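Local coordinates for protein rubber oxygenase (Streptomyces sp., PDB 5O1L) that cleaves poly(cis-1,4-isoprene) rubber by adding dioxygen to its double bonds, with a non-covalently bound b-type heme as cofactor, at residues A[316-321]-A[380-385]; A[345-350]-A[372-377]; A[106-111]-A[264-269]; A[87-92]-A[100-105]. One frame throughout, in Å; residues are numbered along the deposited sequence.

Contact 1: residues A[316-321]-A[380-385]; sequences AGLTRP and EALRKF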
loop_
_atom_site.group_PDB
_atom_site.type_symbol
_atom_site.label_atom_id
_atom_site.label_comp_id
_atom_site.label_asym_id
_atom_site.label_seq_id
_atom_site.Cartn_x
_atom_site.Cartn_y
_atom_site.Cartn_z
ATOM N N ALA A 316 -3.954 0.633 22.100
ATOM C CA ALA A 316 -3.480 -0.689 21.741
ATOM C C ALA A 316 -2.419 -1.210 22.692
ATOM O O ALA A 316 -2.216 -2.404 22.691
ATOM C CB ALA A 316 -2.932 -0.673 20.337
ATOM N N GLY A 317 -1.755 -0.389 23.478
ATOM C CA GLY A 317 -0.653 -0.846 24.309
ATOM C C GLY A 317 0.679 -0.790 23.592
ATOM O O GLY A 317 1.658 -1.369 24.055
ATOM N N LEU A 318 0.738 -0.198 22.413
ATOM C CA LEU A 318 2.006 -0.067 21.671
ATOM C C LEU A 318 2.745 1.136 22.144
ATOM O O LEU A 318 2.514 2.252 21.630
ATOM C CB LEU A 318 1.859 0.043 20.162
ATOM C CG LEU A 318 1.585 -1.274 19.465
ATOM C CD1 LEU A 318 1.229 -1.055 18.015
ATOM C CD2 LEU A 318 2.749 -2.315 19.534
ATOM N N THR A 319 3.666 0.935 23.070
ATOM C CA THR A 319 4.434 2.045 23.583
ATOM C C THR A 319 5.516 2.453 22.609
ATOM O O THR A 319 5.864 1.702 21.678
ATOM C CB THR A 319 5.037 1.679 24.921
ATOM O OG1 THR A 319 5.986 0.639 24.707
ATOM C CG2 THR A 319 3.965 1.192 25.919
ATOM N N ARG A 320 6.077 3.642 22.744
ATOM C CA ARG A 320 7.128 4.064 21.836
ATOM C C ARG A 320 8.308 3.042 21.722
ATOM O O ARG A 320 8.776 2.785 20.632
ATOM C CB ARG A 320 7.653 5.483 22.211
ATOM C CG ARG A 320 6.879 6.562 21.477
ATOM C CD ARG A 320 7.372 7.981 21.827
ATOM N NE ARG A 320 8.402 8.502 20.890
ATOM C CZ ARG A 320 8.159 9.003 19.666
ATOM N NH1 ARG A 320 6.910 9.130 19.193
ATOM N NH2 ARG A 320 9.177 9.416 18.917
ATOM N N PRO A 321 8.741 2.455 22.858
ATOM C CA PRO A 321 9.861 1.536 22.712
ATOM C C PRO A 321 9.450 0.237 22.063
ATOM O O PRO A 321 10.258 -0.344 21.360
ATOM C CB PRO A 321 10.321 1.295 24.151
ATOM C CG PRO A 321 9.912 2.523 24.803
ATOM C CD PRO A 321 8.557 2.837 24.269
ATOM N N GLU A 380 -0.037 -9.042 21.831
ATOM C CA GLU A 380 -1.389 -8.525 22.076
ATOM C C GLU A 380 -1.518 -7.139 21.612
ATOM O O GLU A 380 -2.580 -6.784 21.071
ATOM C CB GLU A 380 -1.687 -8.711 23.536
ATOM C CG GLU A 380 -3.055 -8.147 23.976
ATOM C CD GLU A 380 -4.290 -8.681 23.221
ATOM O OE1 GLU A 380 -4.264 -9.661 22.444
ATOM O OE2 GLU A 380 -5.394 -8.051 23.447
ATOM N N ALA A 381 -0.509 -6.299 21.830
ATOM C CA ALA A 381 -0.542 -4.896 21.357
ATOM C C ALA A 381 -0.624 -4.856 19.816
ATOM O O ALA A 381 -1.408 -4.032 19.269
ATOM C CB ALA A 381 0.636 -4.162 21.869
ATOM N N LEU A 382 0.109 -5.719 19.145
ATOM C CA LEU A 382 -0.006 -5.786 17.667
ATOM C C LEU A 382 -1.411 -6.228 17.281
ATOM O O LEU A 382 -1.951 -5.682 16.288
ATOM C CB LEU A 382 1.059 -6.721 17.114
ATOM C CG LEU A 382 2.463 -6.190 17.288
ATOM C CD1 LEU A 382 3.474 -7.288 16.919
ATOM C CD2 LEU A 382 2.694 -4.953 16.412
ATOM N N ARG A 383 -1.978 -7.189 17.940
ATOM C CA ARG A 383 -3.323 -7.659 17.584
ATOM C C ARG A 383 -4.336 -6.523 17.757
ATOM O O ARG A 383 -5.151 -6.298 16.862
ATOM C CB ARG A 383 -3.706 -8.822 18.478
ATOM C CG ARG A 383 -4.987 -9.502 18.062
ATOM C CD ARG A 383 -5.522 -10.468 19.072
ATOM N NE ARG A 383 -5.995 -9.752 20.224
ATOM C CZ ARG A 383 -7.209 -9.320 20.427
ATOM N NH1 ARG A 383 -7.501 -8.683 21.526
ATOM N NH2 ARG A 383 -8.165 -9.538 19.497
ATOM N N LYS A 384 -4.234 -5.767 18.856
ATOM C CA LYS A 384 -5.183 -4.673 19.071
ATOM C C LYS A 384 -4.934 -3.579 18.016
ATOM O O LYS A 384 -5.928 -2.962 17.512
ATOM C CB LYS A 384 -5.019 -4.071 20.469
ATOM C CG LYS A 384 -5.534 -4.967 21.576
ATOM C CD LYS A 384 -5.677 -4.140 22.820
ATOM C CE LYS A 384 -6.332 -4.918 23.964
ATOM N NZ LYS A 384 -5.360 -5.651 24.798
ATOM N N PHE A 385 -3.707 -3.293 17.672
ATOM C CA PHE A 385 -3.382 -2.356 16.590
ATOM C C PHE A 385 -4.074 -2.763 15.282
ATOM O O PHE A 385 -4.702 -1.911 14.620
ATOM C CB PHE A 385 -1.848 -2.283 16.421
ATOM C CG PHE A 385 -1.337 -1.606 15.223
ATOM C CD1 PHE A 385 -1.287 -0.228 15.182
ATOM C CD2 PHE A 385 -0.937 -2.306 14.114
ATOM C CE1 PHE A 385 -0.838 0.431 14.042
ATOM C CE2 PHE A 385 -0.420 -1.655 13.025
ATOM C CZ PHE A 385 -0.395 -0.310 12.980
HETATM O O HOH W 1 -2.626 -4.440 24.508
#
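A381, L382, K384 and F385 of helix 373-393 receive the loop residues A316, G317 and L318, a close seam of backbone and short side chains. The helical segment starts with E380, whose carboxylate gathers two cations of its own helix. On the next residue, A381 CA lies 3.3 Å from A316 O in a C-H...O contact with 143° at the hydrogen, which sets the loop backbone directly against the helix; at G317, next along, a side chain would jam against the preceding carbonyl. The A381 methyl also meets L318, CB to CD2 3.7 Å. The L382 side chain crosses that of L318 at about a right angle, L382 CD2 4.1 Å from L318 CD2. R383 turns its guanidinium side-on to E380: NE donates to OE1 at 2.8 Å, and NH1 reaches OE2 almost straight, at 174°. K384 lays its CB against A316; a bend at the last torsion, chi4 89°, then brings NZ to the anti lone pair of E380 OE2 at 2.8 Å. One water links this ammonium back to the loop, 2.8 Å from A316 O. F385 ends the row, its CB 3.7 Å from L318 CD1. With both L318 methyls thus engaged, an alanine here would probably leave a gap between A381, L382 and F385 on the helix and V311 behind the loop. The whole is an interhelical turn, between helices 298-313 and 320-331, packed on helix 373-393 of an all-helical fold, beside an i, i+3 and i+4 salt-bridge network.

Contact 2: residues A[345-350]-A[372-377]; sequences PVLERL and PAVLWT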
loop_
_atom_site.group_PDB
_atom_site.type_symbol
_atom_site.label_atom_id
_atom_site.label_comp_id
_atom_site.label_asym_id
_atom_site.label_seq_id
_atom_site.Cartn_x
_atom_site.Cartn_y
_atom_site.Cartn_z
ATOM N N PRO A 345 18.167 -2.041 21.890
ATOM C CA PRO A 345 18.889 -3.311 21.758
ATOM C C PRO A 345 18.411 -4.419 22.634
ATOM O O PRO A 345 18.326 -5.564 22.118
ATOM C CB PRO A 345 20.346 -2.986 22.070
ATOM C CG PRO A 345 20.345 -1.644 22.656
ATOM C CD PRO A 345 19.083 -0.920 22.188
ATOM N N VAL A 346 17.994 -4.175 23.829
ATOM C CA VAL A 346 17.472 -5.266 24.675
ATOM C C VAL A 346 16.171 -5.827 24.097
ATOM O O VAL A 346 16.099 -7.047 23.839
ATOM C CB VAL A 346 17.258 -4.833 26.112
ATOM C CG1 VAL A 346 16.357 -5.805 26.935
ATOM C CG2 VAL A 346 18.615 -4.656 26.778
ATOM N N LEU A 347 15.176 -4.978 23.787
ATOM C CA LEU A 347 13.971 -5.484 23.240
ATOM C C LEU A 347 14.184 -6.042 21.863
ATOM O O LEU A 347 13.576 -7.056 21.546
ATOM C CB LEU A 347 12.932 -4.371 23.134
ATOM C CG LEU A 347 12.240 -3.975 24.449
ATOM C CD1 LEU A 347 11.513 -2.628 24.256
ATOM C CD2 LEU A 347 11.216 -5.047 24.886
ATOM N N GLU A 348 15.028 -5.462 21.056
ATOM C CA GLU A 348 15.258 -6.036 19.716
ATOM C C GLU A 348 15.868 -7.440 19.773
ATOM O O GLU A 348 15.506 -8.318 18.982
ATOM C CB GLU A 348 16.156 -5.142 18.914
ATOM C CG GLU A 348 15.525 -3.838 18.409
ATOM C CD GLU A 348 16.555 -2.862 17.783
ATOM O OE1 GLU A 348 16.915 -1.765 18.334
ATOM O OE2 GLU A 348 17.035 -3.128 16.623
ATOM N N ARG A 349 16.744 -7.695 20.717
ATOM C CA ARG A 349 17.327 -9.024 20.871
ATOM C C ARG A 349 16.289 -10.004 21.455
ATOM O O ARG A 349 16.261 -11.154 20.990
ATOM C CB ARG A 349 18.544 -8.951 21.797
ATOM C CG ARG A 349 19.228 -10.308 21.932
ATOM C CD ARG A 349 20.594 -10.131 22.613
ATOM N NE ARG A 349 21.500 -9.374 21.733
ATOM C CZ ARG A 349 22.831 -9.251 21.892
ATOM N NH1 ARG A 349 23.547 -8.555 21.014
ATOM N NH2 ARG A 349 23.455 -9.818 22.911
ATOM N N LEU A 350 15.447 -9.606 22.380
ATOM C CA LEU A 350 14.396 -10.438 22.890
ATOM C C LEU A 350 13.468 -10.831 21.716
ATOM O O LEU A 350 13.033 -11.988 21.617
ATOM C CB LEU A 350 13.551 -9.765 23.989
ATOM C CG LEU A 350 14.253 -9.480 25.330
ATOM C CD1 LEU A 350 13.268 -8.728 26.187
ATOM C CD2 LEU A 350 14.714 -10.780 25.998
ATOM N N PRO A 372 10.137 -14.501 27.210
ATOM C CA PRO A 372 9.869 -13.354 28.082
ATOM C C PRO A 372 8.445 -12.847 27.994
ATOM O O PRO A 372 7.874 -12.810 26.914
ATOM C CB PRO A 372 10.813 -12.290 27.504
ATOM C CG PRO A 372 11.926 -13.067 26.891
ATOM C CD PRO A 372 11.253 -14.229 26.273
ATOM N N ALA A 373 7.870 -12.409 29.106
ATOM C CA ALA A 373 6.514 -11.946 29.179
ATOM C C ALA A 373 6.241 -10.816 28.209
ATOM O O ALA A 373 5.101 -10.715 27.646
ATOM C CB ALA A 373 6.158 -11.467 30.570
ATOM N N VAL A 374 7.224 -9.956 27.973
ATOM C CA VAL A 374 6.964 -8.783 27.090
ATOM C C VAL A 374 6.619 -9.288 25.654
ATOM O O VAL A 374 5.994 -8.571 24.896
ATOM C CB VAL A 374 8.127 -7.780 27.085
ATOM C CG1 VAL A 374 9.411 -8.391 26.492
ATOM C CG2 VAL A 374 7.813 -6.491 26.375
ATOM N N LEU A 375 7.062 -10.480 25.261
ATOM C CA LEU A 375 6.662 -10.997 23.934
ATOM C C LEU A 375 5.187 -11.139 23.849
ATOM O O LEU A 375 4.644 -10.825 22.793
ATOM C CB LEU A 375 7.380 -12.311 23.570
ATOM C CG LEU A 375 8.676 -12.146 22.797
ATOM C CD1 LEU A 375 8.432 -11.780 21.339
ATOM C CD2 LEU A 375 9.588 -11.114 23.427
ATOM N N TRP A 376 4.566 -11.669 24.856
ATOM C CA TRP A 376 3.106 -11.854 24.804
ATOM C C TRP A 376 2.424 -10.506 24.831
ATOM O O TRP A 376 1.398 -10.313 24.142
ATOM C CB TRP A 376 2.644 -12.769 25.925
ATOM C CG TRP A 376 3.252 -14.117 25.864
ATOM C CD1 TRP A 376 4.135 -14.609 26.770
ATOM C CD2 TRP A 376 3.051 -15.137 24.915
ATOM N NE1 TRP A 376 4.505 -15.872 26.440
ATOM C CE2 TRP A 376 3.855 -16.250 25.312
ATOM C CE3 TRP A 376 2.269 -15.252 23.748
ATOM C CZ2 TRP A 376 3.875 -17.459 24.616
ATOM C CZ3 TRP A 376 2.320 -16.448 23.038
ATOM C CH2 TRP A 376 3.091 -17.544 23.492
ATOM N N THR A 377 2.947 -9.547 25.599
ATOM C CA THR A 377 2.415 -8.197 25.613
ATOM C C THR A 377 2.509 -7.554 24.237
ATOM O O THR A 377 1.588 -6.880 23.795
ATOM C CB THR A 377 3.229 -7.363 26.663
ATOM O OG1 THR A 377 2.991 -8.010 27.940
ATOM C CG2 THR A 377 2.844 -5.918 26.678
#
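L347 and L350 on one side, P372, V374 and L375 on the other, form a near-orthogonal packing of the consecutive helices 345-362 and 373-393 in an all-helical fold: the axes of 345-350 and 373-377 cross at -83° and come no closer than 11.0 Å. At such a separation the helices meet almost wholly through side chains, and L350 serves as a worked case. L350 CB faces the other segment and meets the L375 methyl CD2 at 4.2 Å, while that same methyl also lies near L350 O. CG stands beside the backbone N, anti to the carbonyl carbon (chi1 -67°), and from there the side chain forks between two neighbours. L350 CD1 reaches V374 CG1 at 3.9 Å, the two side chains crossing at about a right angle. L350 CD2 touches P372 CG at 3.7 Å. One leucine therefore bridges P372, V374 and L375. L347, one turn earlier, adds a second prong, and its CD2 approaches both methyls of V374. Beyond the pair, helix 320-331 forms a common neighbour, since P321 and A325 lie on L347 and L322 on V374; L375 turns instead to A354 and L358, further along helix 345-362. The contact sits near the surface and is purely apolar in its side chains. V374 holds CG1 between its backbone N and carbonyl carbon (chi1 64°), which leaves CG2 anti to the N and 4.0 Å from L347 CD2.

Contact 3: residues A[106-111]-A[264-269]; sequences RMPSWA and SAHMLG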
loop_
_atom_site.group_PDB
_atom_site.type_symbol
_atom_site.label_atom_id
_atom_site.label_comp_id
_atom_site.label_asym_id
_atom_site.label_seq_id
_atom_site.Cartn_x
_atom_site.Cartn_y
_atom_site.Cartn_z
ATOM N N ARG A 106 -14.164 -2.284 -14.478
ATOM C CA ARG A 106 -14.122 -3.635 -15.030
ATOM C C ARG A 106 -12.892 -4.390 -14.509
ATOM O O ARG A 106 -11.788 -3.880 -14.584
ATOM C CB ARG A 106 -14.051 -3.533 -16.536
ATOM C CG ARG A 106 -15.349 -3.003 -17.134
ATOM C CD ARG A 106 -15.200 -2.700 -18.600
ATOM N NE ARG A 106 -14.835 -3.901 -19.324
ATOM C CZ ARG A 106 -13.668 -4.125 -19.922
ATOM N NH1 ARG A 106 -12.687 -3.200 -19.960
ATOM N NH2 ARG A 106 -13.497 -5.307 -20.510
ATOM N N MET A 107 -13.139 -5.589 -14.054
ATOM C CA MET A 107 -12.046 -6.494 -13.669
ATOM C C MET A 107 -11.285 -6.936 -14.879
ATOM O O MET A 107 -11.896 -7.112 -15.950
ATOM C CB MET A 107 -12.615 -7.681 -12.957
ATOM C CG MET A 107 -13.227 -7.324 -11.630
ATOM S SD MET A 107 -12.041 -6.954 -10.332
ATOM C CE MET A 107 -11.581 -8.649 -9.879
ATOM N N PRO A 108 -9.974 -7.197 -14.726
ATOM C CA PRO A 108 -9.251 -7.693 -15.894
ATOM C C PRO A 108 -9.739 -9.107 -16.274
ATOM O O PRO A 108 -10.154 -9.896 -15.421
ATOM C CB PRO A 108 -7.831 -7.755 -15.394
ATOM C CG PRO A 108 -7.906 -7.880 -13.945
ATOM C CD PRO A 108 -9.146 -7.123 -13.537
ATOM N N SER A 109 -9.519 -9.452 -17.546
ATOM C CA SER A 109 -9.909 -10.757 -18.039
ATOM C C SER A 109 -9.174 -11.959 -17.412
ATOM O O SER A 109 -9.687 -13.081 -17.329
ATOM C CB SER A 109 -9.618 -10.821 -19.583
ATOM O OG SER A 109 -8.229 -10.589 -19.814
ATOM N N TRP A 110 -7.986 -11.660 -16.831
ATOM C CA TRP A 110 -7.174 -12.625 -16.212
ATOM C C TRP A 110 -7.389 -12.731 -14.715
ATOM O O TRP A 110 -6.731 -13.546 -14.063
ATOM C CB TRP A 110 -5.702 -12.303 -16.492
ATOM C CG TRP A 110 -5.276 -10.870 -16.353
ATOM C CD1 TRP A 110 -5.198 -9.916 -17.277
ATOM C CD2 TRP A 110 -4.849 -10.233 -15.121
ATOM N NE1 TRP A 110 -4.753 -8.723 -16.768
ATOM C CE2 TRP A 110 -4.553 -8.917 -15.418
ATOM C CE3 TRP A 110 -4.687 -10.666 -13.823
ATOM C CZ2 TRP A 110 -4.048 -8.035 -14.463
ATOM C CZ3 TRP A 110 -4.179 -9.739 -12.883
ATOM C CH2 TRP A 110 -3.903 -8.472 -13.232
ATOM N N ALA A 111 -8.331 -11.986 -14.169
ATOM C CA ALA A 111 -8.666 -12.176 -12.741
ATOM C C ALA A 111 -9.287 -13.508 -12.504
ATOM O O ALA A 111 -10.177 -13.969 -13.294
ATOM C CB ALA A 111 -9.600 -11.105 -12.297
ATOM N N SER A 264 -5.138 -5.981 -7.999
ATOM C CA SER A 264 -5.319 -4.648 -7.394
ATOM C C SER A 264 -4.485 -3.607 -8.094
ATOM O O SER A 264 -4.948 -2.480 -8.293
ATOM C CB SER A 264 -4.991 -4.705 -5.934
ATOM O OG SER A 264 -5.868 -5.580 -5.219
ATOM N N ALA A 265 -3.270 -3.896 -8.495
ATOM C CA ALA A 265 -2.435 -2.975 -9.279
ATOM C C ALA A 265 -3.146 -2.611 -10.556
ATOM O O ALA A 265 -3.204 -1.428 -10.921
ATOM C CB ALA A 265 -1.105 -3.610 -9.585
ATOM N N HIS A 266 -3.717 -3.584 -11.261
ATOM C CA HIS A 266 -4.473 -3.249 -12.516
ATOM C C HIS A 266 -5.616 -2.338 -12.177
ATOM O O HIS A 266 -5.817 -1.332 -12.902
ATOM C CB HIS A 266 -5.007 -4.559 -13.078
ATOM C CG HIS A 266 -5.800 -4.384 -14.322
ATOM N ND1 HIS A 266 -7.136 -4.027 -14.420
ATOM C CD2 HIS A 266 -5.381 -4.599 -15.570
ATOM C CE1 HIS A 266 -7.461 -4.012 -15.725
ATOM N NE2 HIS A 266 -6.391 -4.320 -16.439
ATOM N N MET A 267 -6.366 -2.621 -11.125
ATOM C CA MET A 267 -7.569 -1.781 -10.837
ATOM C C MET A 267 -7.170 -0.419 -10.372
ATOM O O MET A 267 -7.911 0.539 -10.570
ATOM C CB MET A 267 -8.395 -2.467 -9.792
ATOM C CG MET A 267 -8.945 -3.822 -10.205
ATOM S SD MET A 267 -9.892 -3.796 -11.730
ATOM C CE MET A 267 -11.361 -2.830 -11.274
ATOM N N LEU A 268 -5.984 -0.231 -9.868
ATOM C CA LEU A 268 -5.463 1.127 -9.534
ATOM C C LEU A 268 -4.946 1.851 -10.727
ATOM O O LEU A 268 -4.524 3.030 -10.600
ATOM C CB LEU A 268 -4.368 1.019 -8.486
ATOM C CG LEU A 268 -4.863 0.588 -7.134
ATOM C CD1 LEU A 268 -3.721 0.035 -6.227
ATOM C CD2 LEU A 268 -5.561 1.725 -6.443
ATOM N N GLY A 269 -4.933 1.240 -11.916
ATOM C CA GLY A 269 -4.463 1.897 -13.093
ATOM C C GLY A 269 -3.067 1.594 -13.547
ATOM O O GLY A 269 -2.596 2.198 -14.509
#
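The last turn of helix 251-267, closed by a Schellman motif at G269, presents H266 and M267 to the irregular loop 106-111, whose residues P108 to A111 form a type I beta turn. P108 lies over the H266 imidazole in a CH-pi contact: its CB is 3.8 Å from the ring centroid and only 7° off the normal. W110, carried back by the turn, aims its edge at the same imidazole face, an offset edge-to-face pair with perpendicular planes and centroids 5.6 Å apart. P108 CB therefore sits in the corner between the two rings, also over a face of the indole, whose NE1 is held by D272. M267, bent at chi2 (-55°) and chi3 (-67°), brings SD to the imidazole edge, 3.4 Å from R106 O and 4.1 Å from SD of M107. An alanine in place of H266 would probably take away the ring face that P108 CB rests on and leave the W110 edge without this imidazole to meet. The neighbouring L268 touches the heme, though the side chain of M267 is about 10 Å from it. H266 ND1 is buried by the contact with no partner in the model, consistent with the imidazole serving here mainly through its faces rather than by hydrogen bonds to the loop, so that dispersion and ring electrostatics probably account for much of the attraction.

Contact 4: residues A[87-92]-A[100-105]; sequences QALPGG and FMEHAR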
loop_
_atom_site.group_PDB
_atom_site.type_symbol
_atom_site.label_atom_id
_atom_site.label_comp_id
_atom_site.label_asym_id
_atom_site.label_seq_id
_atom_site.Cartn_x
_atom_site.Cartn_y
_atom_site.Cartn_z
ATOM N N GLN A 87 -22.778 -2.162 -7.122
ATOM C CA GLN A 87 -23.759 -1.079 -7.225
ATOM C C GLN A 87 -23.646 -0.338 -8.522
ATOM O O GLN A 87 -22.569 -0.010 -9.008
ATOM C CB GLN A 87 -23.501 -0.141 -6.102
ATOM C CG GLN A 87 -24.520 0.935 -5.852
ATOM C CD GLN A 87 -24.050 1.833 -4.730
ATOM O OE1 GLN A 87 -23.130 1.484 -3.868
ATOM N NE2 GLN A 87 -24.674 3.048 -4.723
ATOM N N ALA A 88 -24.791 0.113 -9.072
ATOM C CA ALA A 88 -24.771 0.984 -10.226
ATOM C C ALA A 88 -24.175 2.356 -9.850
ATOM O O ALA A 88 -24.283 2.783 -8.710
ATOM C CB ALA A 88 -26.192 1.177 -10.732
ATOM N N LEU A 89 -23.539 3.016 -10.801
ATOM C CA LEU A 89 -23.008 4.345 -10.538
ATOM C C LEU A 89 -24.183 5.263 -10.249
ATOM O O LEU A 89 -25.247 5.113 -10.816
ATOM C CB LEU A 89 -22.260 4.897 -11.702
ATOM C CG LEU A 89 -20.951 4.221 -12.031
ATOM C CD1 LEU A 89 -20.408 4.796 -13.340
ATOM C CD2 LEU A 89 -19.929 4.433 -10.906
ATOM N N PRO A 90 -23.989 6.248 -9.364
ATOM C CA PRO A 90 -25.058 7.220 -9.127
ATOM C C PRO A 90 -25.346 8.016 -10.369
ATOM O O PRO A 90 -24.452 8.415 -11.078
ATOM C CB PRO A 90 -24.504 8.121 -8.025
ATOM C CG PRO A 90 -23.031 7.963 -8.119
ATOM C CD PRO A 90 -22.789 6.521 -8.546
ATOM N N GLY A 91 -26.625 8.298 -10.602
ATOM C CA GLY A 91 -26.991 9.115 -11.748
ATOM C C GLY A 91 -26.524 10.546 -11.492
ATOM O O GLY A 91 -26.435 11.019 -10.313
ATOM N N GLY A 92 -26.290 11.280 -12.568
ATOM C CA GLY A 92 -25.911 12.685 -12.435
ATOM C C GLY A 92 -24.469 13.045 -12.542
ATOM O O GLY A 92 -24.084 14.200 -12.430
ATOM N N PHE A 100 -15.537 7.135 -17.952
ATOM C CA PHE A 100 -14.267 6.676 -17.335
ATOM C C PHE A 100 -14.568 5.649 -16.286
ATOM O O PHE A 100 -13.894 4.574 -16.243
ATOM C CB PHE A 100 -13.448 7.824 -16.779
ATOM C CG PHE A 100 -12.326 7.361 -15.890
ATOM C CD1 PHE A 100 -11.189 6.827 -16.498
ATOM C CD2 PHE A 100 -12.462 7.314 -14.489
ATOM C CE1 PHE A 100 -10.203 6.313 -15.706
ATOM C CE2 PHE A 100 -11.449 6.738 -13.728
ATOM C CZ PHE A 100 -10.330 6.278 -14.362
ATOM N N MET A 101 -15.487 5.906 -15.385
ATOM C CA MET A 101 -15.726 5.024 -14.236
ATOM C C MET A 101 -16.301 3.697 -14.653
ATOM O O MET A 101 -15.959 2.646 -14.078
ATOM C CB MET A 101 -16.649 5.696 -13.175
ATOM C CG MET A 101 -15.942 6.828 -12.523
ATOM S SD MET A 101 -16.956 7.678 -11.279
ATOM C CE MET A 101 -16.809 6.420 -10.006
ATOM N N GLU A 102 -17.151 3.715 -15.671
ATOM C CA GLU A 102 -17.760 2.473 -16.153
ATOM C C GLU A 102 -16.666 1.542 -16.729
ATOM O O GLU A 102 -16.760 0.333 -16.580
ATOM C CB GLU A 102 -18.893 2.778 -17.178
ATOM C CG GLU A 102 -20.273 2.854 -16.489
ATOM C CD GLU A 102 -20.629 1.518 -15.731
ATOM O OE1 GLU A 102 -20.565 0.452 -16.411
ATOM O OE2 GLU A 102 -20.926 1.447 -14.453
ATOM N N HIS A 103 -15.675 2.128 -17.384
ATOM C CA HIS A 103 -14.555 1.367 -17.896
ATOM C C HIS A 103 -13.599 0.929 -16.779
ATOM O O HIS A 103 -13.179 -0.244 -16.727
ATOM C CB HIS A 103 -13.830 2.253 -18.909
ATOM C CG HIS A 103 -12.720 1.560 -19.630
ATOM N ND1 HIS A 103 -12.941 0.454 -20.425
ATOM C CD2 HIS A 103 -11.390 1.819 -19.694
ATOM C CE1 HIS A 103 -11.799 0.055 -20.952
ATOM N NE2 HIS A 103 -10.842 0.866 -20.525
ATOM N N ALA A 104 -13.320 1.861 -15.859
ATOM C CA ALA A 104 -12.358 1.588 -14.801
ATOM C C ALA A 104 -12.820 0.558 -13.812
ATOM O O ALA A 104 -11.960 -0.105 -13.169
ATOM C CB ALA A 104 -12.031 2.873 -14.102
ATOM N N ARG A 105 -14.119 0.325 -13.673
ATOM C CA ARG A 105 -14.598 -0.629 -12.725
ATOM C C ARG A 105 -14.551 -2.097 -13.219
ATOM O O ARG A 105 -14.816 -3.004 -12.474
ATOM C CB ARG A 105 -15.994 -0.217 -12.234
ATOM C CG ARG A 105 -17.021 -0.541 -13.317
ATOM C CD ARG A 105 -18.449 -0.146 -12.962
ATOM N NE ARG A 105 -18.868 -0.800 -11.734
ATOM C CZ ARG A 105 -19.930 -0.536 -11.006
ATOM N NH1 ARG A 105 -20.764 0.441 -11.358
ATOM N NH2 ARG A 105 -20.100 -1.206 -9.902
HETATM O O HOH W 2 -23.722 2.013 -13.479
#
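L89 and E102 have the CA atoms that come nearest across the two segments, 7.9 Å apart, where the extended, polyproline-like run from A88 to P90 passes the last turn of helix 95-104. Just after that helix, R105 reaches back across the gap. Its CG lies between the backbone N and the carbonyl carbon (chi1 76°), and the chain then bends at chi3 to set the guanidinium end-on before a single acceptor, Q87 O. R105 NH2 donates to Q87 O at 2.9 Å (149° at the hydrogen), and R105 NH1 to the same oxygen at 3.0 Å (141°); the oxygen is in the guanidinium plane although both donors are tilted from the carbonyl plane. W82 NE1 adds a third bond to Q87 O, so this carbonyl is held firmly. Such a two-nitrogen grip on one main-chain oxygen fastens the loop onto the very helix into which it leads. An i, i+3 salt bridge at the helix end, R105 NH1 to E102 OE2 at 3.3 Å, probably steadies the guanidinium. A water extends this polar patch, accepting from L89 N at 2.9 Å and donating to E102 OE2. The L89 side chain runs antiparallel to those of E102 and R105. L89 CD1 comes within 3.6 Å of E102 OE2, and L89 CD2 rests 3.8 Å from M101 CE. M101 continues to W82 and L79, and also to M196 on helix 187-204, the helix of H198, the inferred axial heme ligand.

Contact 1 is the buried member of the set; contacts 2, 3 and 4 lie nearer the surface. Contacts 1 and 2 share helix 373-393 and touch where P321 O meets L347 CD1, whereas contacts 3 and 4 adjoin through M267 CE, which packs on A104 O and R105 O. The first pair lies across the chain's centre from contact 3, the centres of contacts 1 and 3 about 35 Å apart. Chemistry follows place: aliphatic packing between helices in contact 2, aliphatic and backbone contacts with a peripheral charge network in contact 1, rings and sulfur near the heme in contact 3, and direct hydrogen bonds across the segments in contact 4 alone.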